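PDB 4OVJ: extracellular solute-binding protein family 1 from Alicyclobacillus acidocaldarius subsp. acidocaldarius, which probably captures a solute, perhaps a sugar, outside the cell and delivers it to an ABC transporter, as family 1 extracellular solute-binding proteins do. Local coordinates for residues G189-A192 with R193-Q197; G208-E211 with S212-V215. All blocks are in the same frame, centred on the assembly; numbering follows the deposited sequence. Where two conformers were deposited one is given.

Contact 1 of 2, residues G189-A192 with R193-Q197; sequences GYWA and RQHGQ
H195 lies over one face of the W191 indole, and this is the tight part of the contact. The imidazole and the five-membered ring of the indole form an offset stack with centroids 4.2 Å apart and planes at 25°. H195 CE1 comes closest, 3.3 Å from W191 NE1. In the same ring, H195 ND1 donates to W191 O at 2.8 Å in a nearly straight bond; the oxygen sits in the imidazole plane, while ND1 approaches it from above the carbonyl plane. Stack and bond together fix the rotation of the imidazole. W191 CG stands anti to its backbone N (chi1 -177°), which swings the indole round to meet the histidine, and W191 NE1 has S216 OG as a partner.

Beyond this pair the helix 185-194 ends in a Schellman motif. Q197 N reaches back to A192 O at 2.9 Å, G196 N bonds R193 O, and G196 takes the positive phi of the C-prime residue. A192 O also accepts from H195 N, the two donors coming from opposite faces of its plane. This turn is the solvent side, and G196 is exposed.

On the buried flank, Q194 NE2 lies 3.3 Å from Y190 CE2, amide and ring planes 42° apart. A water accepts from NE2 and donates weakly to Y190 OH; P281 O bonds both groups, while Q194 OE1 takes W160 NE1. R193 runs its CG past G189 O at 3.3 Å, then bends at chi3, so that NE bonds G289 O and NH1 forms a salt bridge with D370.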
ATOM      1  N   GLY A 189      11.414  -5.641   2.537  1.00  6.30           N
ATOM      2  CA  GLY A 189      11.093  -5.709   1.120  1.00  6.79           C
ATOM      3  C   GLY A 189      11.555  -4.482   0.346  1.00  6.73           C
ATOM      4  O   GLY A 189      12.089  -4.593  -0.746  1.00  7.67           O
ATOM      5  N   TYR A 190      11.355  -3.319   0.947  1.00  6.47           N
ATOM      6  CA  TYR A 190      11.812  -2.043   0.406  1.00  6.87           C
ATOM      7  C   TYR A 190      13.338  -2.011   0.256  1.00  6.19           C
ATOM      8  O   TYR A 190      13.854  -1.716  -0.816  1.00  6.42           O
ATOM      9  CB  TYR A 190      11.300  -0.913   1.305  1.00  6.67           C
ATOM     10  CG  TYR A 190      11.755   0.470   0.935  1.00  7.13           C
ATOM     11  CD1 TYR A 190      11.148   1.179  -0.092  1.00  7.48           C
ATOM     12  CD2 TYR A 190      12.792   1.078   1.629  1.00  7.77           C
ATOM     13  CE1 TYR A 190      11.582   2.456  -0.418  1.00  7.76           C
ATOM     14  CE2 TYR A 190      13.229   2.345   1.306  1.00  8.14           C
ATOM     15  CZ  TYR A 190      12.615   3.031   0.291  1.00  7.12           C
ATOM     16  OH  TYR A 190      13.051   4.284  -0.032  1.00  7.53           O
ATOM     17  N   TRP A 191      14.050  -2.382   1.310  1.00  6.16           N
ATOM     18  CA  TRP A 191      15.509  -2.520   1.289  1.00  6.79           C
ATOM     19  C   TRP A 191      15.995  -3.506   0.236  1.00  6.66           C
ATOM     20  O   TRP A 191      16.925  -3.213  -0.511  1.00  6.37           O
ATOM     21  CB  TRP A 191      15.983  -2.952   2.686  1.00  7.01           C
ATOM     22  CG  TRP A 191      17.468  -3.087   2.874  1.00  7.69           C
ATOM     23  CD1 TRP A 191      18.235  -4.156   2.549  1.00  7.71           C
ATOM     24  CD2 TRP A 191      18.343  -2.134   3.487  1.00  7.99           C
ATOM     25  NE1 TRP A 191      19.541  -3.929   2.908  1.00  7.96           N
ATOM     26  CE2 TRP A 191      19.634  -2.697   3.493  1.00  7.73           C
ATOM     27  CE3 TRP A 191      18.153  -0.870   4.062  1.00  9.11           C
ATOM     28  CZ2 TRP A 191      20.739  -2.034   4.033  1.00  8.48           C
ATOM     29  CZ3 TRP A 191      19.263  -0.201   4.593  1.00 10.33           C
ATOM     30  CH2 TRP A 191      20.530  -0.785   4.567  1.00  9.73           C
ATOM     31  N   ALA A 192      15.365  -4.672   0.180  1.00  6.49           N
ATOM     32  CA  ALA A 192      15.756  -5.683  -0.784  1.00  6.86           C
ATOM     33  C   ALA A 192      15.625  -5.146  -2.197  1.00  7.02           C
ATOM     34  O   ALA A 192      16.520  -5.341  -3.014  1.00  7.61           O
ATOM     35  CB  ALA A 192      14.927  -6.936  -0.634  1.00  7.38           C
ATOM     36  N   ARG A 193      14.516  -4.468  -2.476  1.00  6.93           N
ATOM     37  CA  ARG A 193      14.286  -3.904  -3.815  1.00  7.33           C
ATOM     38  C   ARG A 193      15.360  -2.873  -4.180  1.00  7.38           C
ATOM     39  O   ARG A 193      15.809  -2.817  -5.324  1.00  7.87           O
ATOM     40  CB  ARG A 193      12.891  -3.303  -3.913  1.00  7.80           C
ATOM     41  CG  ARG A 193      11.786  -4.347  -4.072  1.00  8.41           C
ATOM     42  CD  ARG A 193      10.420  -3.758  -3.770  1.00  8.90           C
ATOM     43  NE  ARG A 193      10.134  -2.520  -4.517  1.00  9.38           N
ATOM     44  CZ  ARG A 193       9.500  -2.423  -5.695  1.00  9.66           C
ATOM     45  NH1 ARG A 193       9.051  -3.490  -6.347  1.00 10.68           N
ATOM     46  NH2 ARG A 193       9.314  -1.225  -6.240  1.00 11.51           N
ATOM     47  N   GLN A 194      15.806  -2.092  -3.195  1.00  7.53           N
ATOM     48  CA  GLN A 194      16.896  -1.138  -3.428  1.00  8.30           C
ATOM     49  C   GLN A 194      18.204  -1.820  -3.821  1.00  8.59           C
ATOM     50  O   GLN A 194      19.054  -1.214  -4.469  1.00  9.23           O
ATOM     51  CB  GLN A 194      17.158  -0.287  -2.206  1.00  8.04           C
ATOM     52  CG  GLN A 194      16.002   0.560  -1.770  1.00  8.13           C
ATOM     53  CD  GLN A 194      16.306   1.308  -0.503  1.00  8.58           C
ATOM     54  OE1 GLN A 194      16.837   0.740   0.455  1.00  9.10           O
ATOM     55  NE2 GLN A 194      16.017   2.601  -0.501  1.00  9.54           N
ATOM     56  N   HIS A 195      18.373  -3.066  -3.388  1.00  8.57           N
ATOM     57  CA  HIS A 195      19.557  -3.851  -3.689  1.00  9.24           C
ATOM     58  C   HIS A 195      19.372  -4.767  -4.887  1.00  9.71           C
ATOM     59  O   HIS A 195      20.151  -5.697  -5.078  1.00 12.44           O
ATOM     60  CB  HIS A 195      19.977  -4.628  -2.442  1.00  9.24           C
ATOM     61  CG  HIS A 195      20.508  -3.735  -1.373  1.00  8.90           C
ATOM     62  ND1 HIS A 195      19.697  -2.963  -0.572  1.00  9.20           N
ATOM     63  CD2 HIS A 195      21.779  -3.421  -1.036  1.00  9.90           C
ATOM     64  CE1 HIS A 195      20.444  -2.240   0.242  1.00  9.62           C
ATOM     65  NE2 HIS A 195      21.710  -2.501  -0.021  1.00 10.32           N
ATOM     66  N   GLY A 196      18.369  -4.473  -5.712  1.00  9.59           N
ATOM     67  CA  GLY A 196      18.130  -5.221  -6.943  1.00 11.40           C
ATOM     68  C   GLY A 196      17.569  -6.603  -6.699  1.00 10.42           C
ATOM     69  O   GLY A 196      17.629  -7.469  -7.571  1.00 11.86           O
ATOM     70  N   GLN A 197      16.988  -6.789  -5.522  1.00  9.93           N
ATOM     71  CA  GLN A 197      16.469  -8.084  -5.083  1.00  9.25           C
ATOM     72  C   GLN A 197      15.002  -7.928  -4.662  1.00  9.19           C
ATOM     73  O   GLN A 197      14.395  -6.856  -4.852  1.00  9.90           O
ATOM     74  CB  GLN A 197      17.376  -8.625  -3.975  1.00  9.56           C
ATOM     75  CG  GLN A 197      18.763  -8.954  -4.512  1.00 10.87           C
ATOM     76  CD  GLN A 197      19.789  -9.292  -3.459  1.00 11.56           C
ATOM     77  OE1 GLN A 197      19.477  -9.451  -2.283  1.00 12.21           O
ATOM     78  NE2 GLN A 197      21.038  -9.404  -3.887  1.00 15.39           N
TER
HETATM   79  O   HOH W   1      14.855   3.743  -2.853  1.00 10.32           O

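Contact 2 of 2, residues G208-E211 with S212-V215; sequences GFTE and STLV
T210 and T213 meet hydroxyl to hydroxyl at the start of helix 211-226, where T210 holds the N-cap position. Their side chains cross at about a right angle, and OG1 of T210 lies 3.0 Å from OG1 of T213, a distance that would allow a hydrogen bond. The T210 hydroxyl gets there by lying between its own backbone N and carbonyl carbon (chi1 62°), which turns it back over the first turn. T213 OG1 has its strongest partner elsewhere: the amide oxygen of Q197, which also accepts from T210 N.

F209 and L214 are set differently, the leucine coming obliquely to the ring. F209 CE1 is 4.0 Å from L214 CD2, an apolar touch across the start of the helix. Helices 185-194 and 398-414 border the pair: F188 meets the F209 ring edge-to-face, M406 touches F209, and A402 packs on L214, which also reaches F384 and M387 of helix 377-392.

E211 and V215, one turn apart, lie side by side and point the same way, with E211 CG 4.0 Å from V215 CG2. The extended glutamate continues toward helix 398-414, where its OE1 comes close to E403 OE2; such a meeting of like charges may raise the affinity of one carboxylate for a proton.

Two backbone bonds close this first turn. L214 N reaches T210 O weakly at 3.3 Å, whereas V215 N donates to E211 O at 2.8 Å, nearly along the C=O axis.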
ATOM      1  N   GLY A 208      13.947 -14.141  -2.746  1.00 12.37           N
ATOM      2  CA  GLY A 208      14.532 -13.409  -3.856  1.00 10.84           C
ATOM      3  C   GLY A 208      15.684 -12.503  -3.481  1.00  9.93           C
ATOM      4  O   GLY A 208      16.034 -11.607  -4.248  1.00 10.64           O
ATOM      5  N   PHE A 209      16.268 -12.714  -2.307  1.00 10.27           N
ATOM      6  CA  PHE A 209      17.376 -11.890  -1.838  1.00 10.98           C
ATOM      7  C   PHE A 209      18.456 -12.768  -1.226  1.00 13.00           C
ATOM      8  O   PHE A 209      18.228 -13.939  -0.926  1.00 13.72           O
ATOM      9  CB  PHE A 209      16.891 -10.884  -0.795  1.00 10.13           C
ATOM     10  CG  PHE A 209      16.283 -11.532   0.411  1.00  9.80           C
ATOM     11  CD1 PHE A 209      17.071 -11.885   1.506  1.00  9.45           C
ATOM     12  CD2 PHE A 209      14.926 -11.834   0.437  1.00  9.05           C
ATOM     13  CE1 PHE A 209      16.511 -12.501   2.605  1.00 10.28           C
ATOM     14  CE2 PHE A 209      14.362 -12.439   1.542  1.00  9.75           C
ATOM     15  CZ  PHE A 209      15.160 -12.780   2.625  1.00 10.42           C
ATOM     16  N   THR A 210      19.626 -12.173  -1.021  1.00 14.07           N
ATOM     17  CA  THR A 210      20.776 -12.881  -0.471  1.00 15.76           C
ATOM     18  C   THR A 210      20.951 -12.586   1.015  1.00 14.57           C
ATOM     19  O   THR A 210      20.422 -11.611   1.549  1.00 14.34           O
ATOM     20  CB  THR A 210      22.065 -12.444  -1.168  1.00 18.56           C
ATOM     21  OG1 THR A 210      22.275 -11.051  -0.935  1.00 22.04           O
ATOM     22  CG2 THR A 210      21.996 -12.714  -2.665  1.00 20.00           C
ATOM     23  N   GLU A 211      21.738 -13.424   1.678  1.00 15.63           N
ATOM     24  CA  GLU A 211      22.029 -13.223   3.090  1.00 16.48           C
ATOM     25  C   GLU A 211      22.652 -11.859   3.363  1.00 14.00           C
ATOM     26  O   GLU A 211      22.289 -11.199   4.336  1.00 14.41           O
ATOM     27  CB  GLU A 211      22.936 -14.334   3.599  1.00 19.48           C
ATOM     28  CG  GLU A 211      23.107 -14.349   5.098  1.00 22.11           C
ATOM     29  CD  GLU A 211      23.959 -15.512   5.537  1.00 26.04           C
ATOM     30  OE1 GLU A 211      23.562 -16.667   5.267  1.00 28.80           O
ATOM     31  OE2 GLU A 211      25.024 -15.275   6.133  1.00 28.97           O
ATOM     32  N   SER A 212      23.575 -11.460   2.502  0.50 14.28           N
ATOM     33  CA  SER A 212      24.261 -10.186   2.620  0.50 15.70           C
ATOM     34  C   SER A 212      23.287  -9.012   2.701  0.50 14.24           C
ATOM     35  O   SER A 212      23.437  -8.106   3.518  0.50 13.09           O
ATOM     36  CB  SER A 212      25.162 -10.009   1.407  0.50 17.70           C
ATOM     37  OG  SER A 212      26.034  -8.937   1.611  0.50 21.82           O
ATOM     38  N   THR A 213      22.283  -9.038   1.839  1.00 12.71           N
ATOM     39  CA  THR A 213      21.270  -7.981   1.795  1.00 11.00           C
ATOM     40  C   THR A 213      20.489  -7.889   3.107  1.00  9.78           C
ATOM     41  O   THR A 213      20.237  -6.797   3.625  1.00 10.90           O
ATOM     42  CB  THR A 213      20.314  -8.261   0.648  1.00 10.11           C
ATOM     43  OG1 THR A 213      21.072  -8.290  -0.567  1.00 11.22           O
ATOM     44  CG2 THR A 213      19.207  -7.207   0.577  1.00  9.85           C
ATOM     45  N   LEU A 214      20.123  -9.038   3.658  1.00  8.86           N
ATOM     46  CA  LEU A 214      19.401  -9.054   4.925  1.00  8.40           C
ATOM     47  C   LEU A 214      20.307  -8.648   6.086  1.00  8.83           C
ATOM     48  O   LEU A 214      19.904  -7.879   6.939  1.00  9.37           O
ATOM     49  CB  LEU A 214      18.772 -10.414   5.188  1.00  9.12           C
ATOM     50  CG  LEU A 214      18.036 -10.612   6.512  1.00  9.34           C
ATOM     51  CD1 LEU A 214      17.008  -9.518   6.726  1.00  9.63           C
ATOM     52  CD2 LEU A 214      17.382 -11.988   6.491  1.00  9.69           C
ATOM     53  N   VAL A 215      21.539  -9.143   6.104  1.00  9.91           N
ATOM     54  CA  VAL A 215      22.463  -8.781   7.179  1.00 10.24           C
ATOM     55  C   VAL A 215      22.768  -7.278   7.181  1.00  9.42           C
ATOM     56  O   VAL A 215      22.857  -6.670   8.248  1.00  9.64           O
ATOM     57  CB  VAL A 215      23.762  -9.614   7.126  1.00 11.32           C
ATOM     58  CG1 VAL A 215      24.781  -9.094   8.132  1.00 12.19           C
ATOM     59  CG2 VAL A 215      23.441 -11.065   7.434  1.00 11.33           C
TER

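In the fold
Contacts 1 and 2 follow one another along the chain, the first at the end of helix 185-194 and the second at the start of helix 211-226, with centres about 9 Å apart. They touch directly through Q197, whose OE1 lies 2.6 Å from T213 OG1 and 3.0 Å from T210 N, so the residue closing the Schellman motif also holds the neighbouring N-cap. W191 NE1 packs close by, 3.0 Å from T213 O. Both contacts lie on the same side of the chain's centre, contact 1 about 16 Å and contact 2 about 23 Å from it (centre to centre), joining two helices within the solute-binding fold.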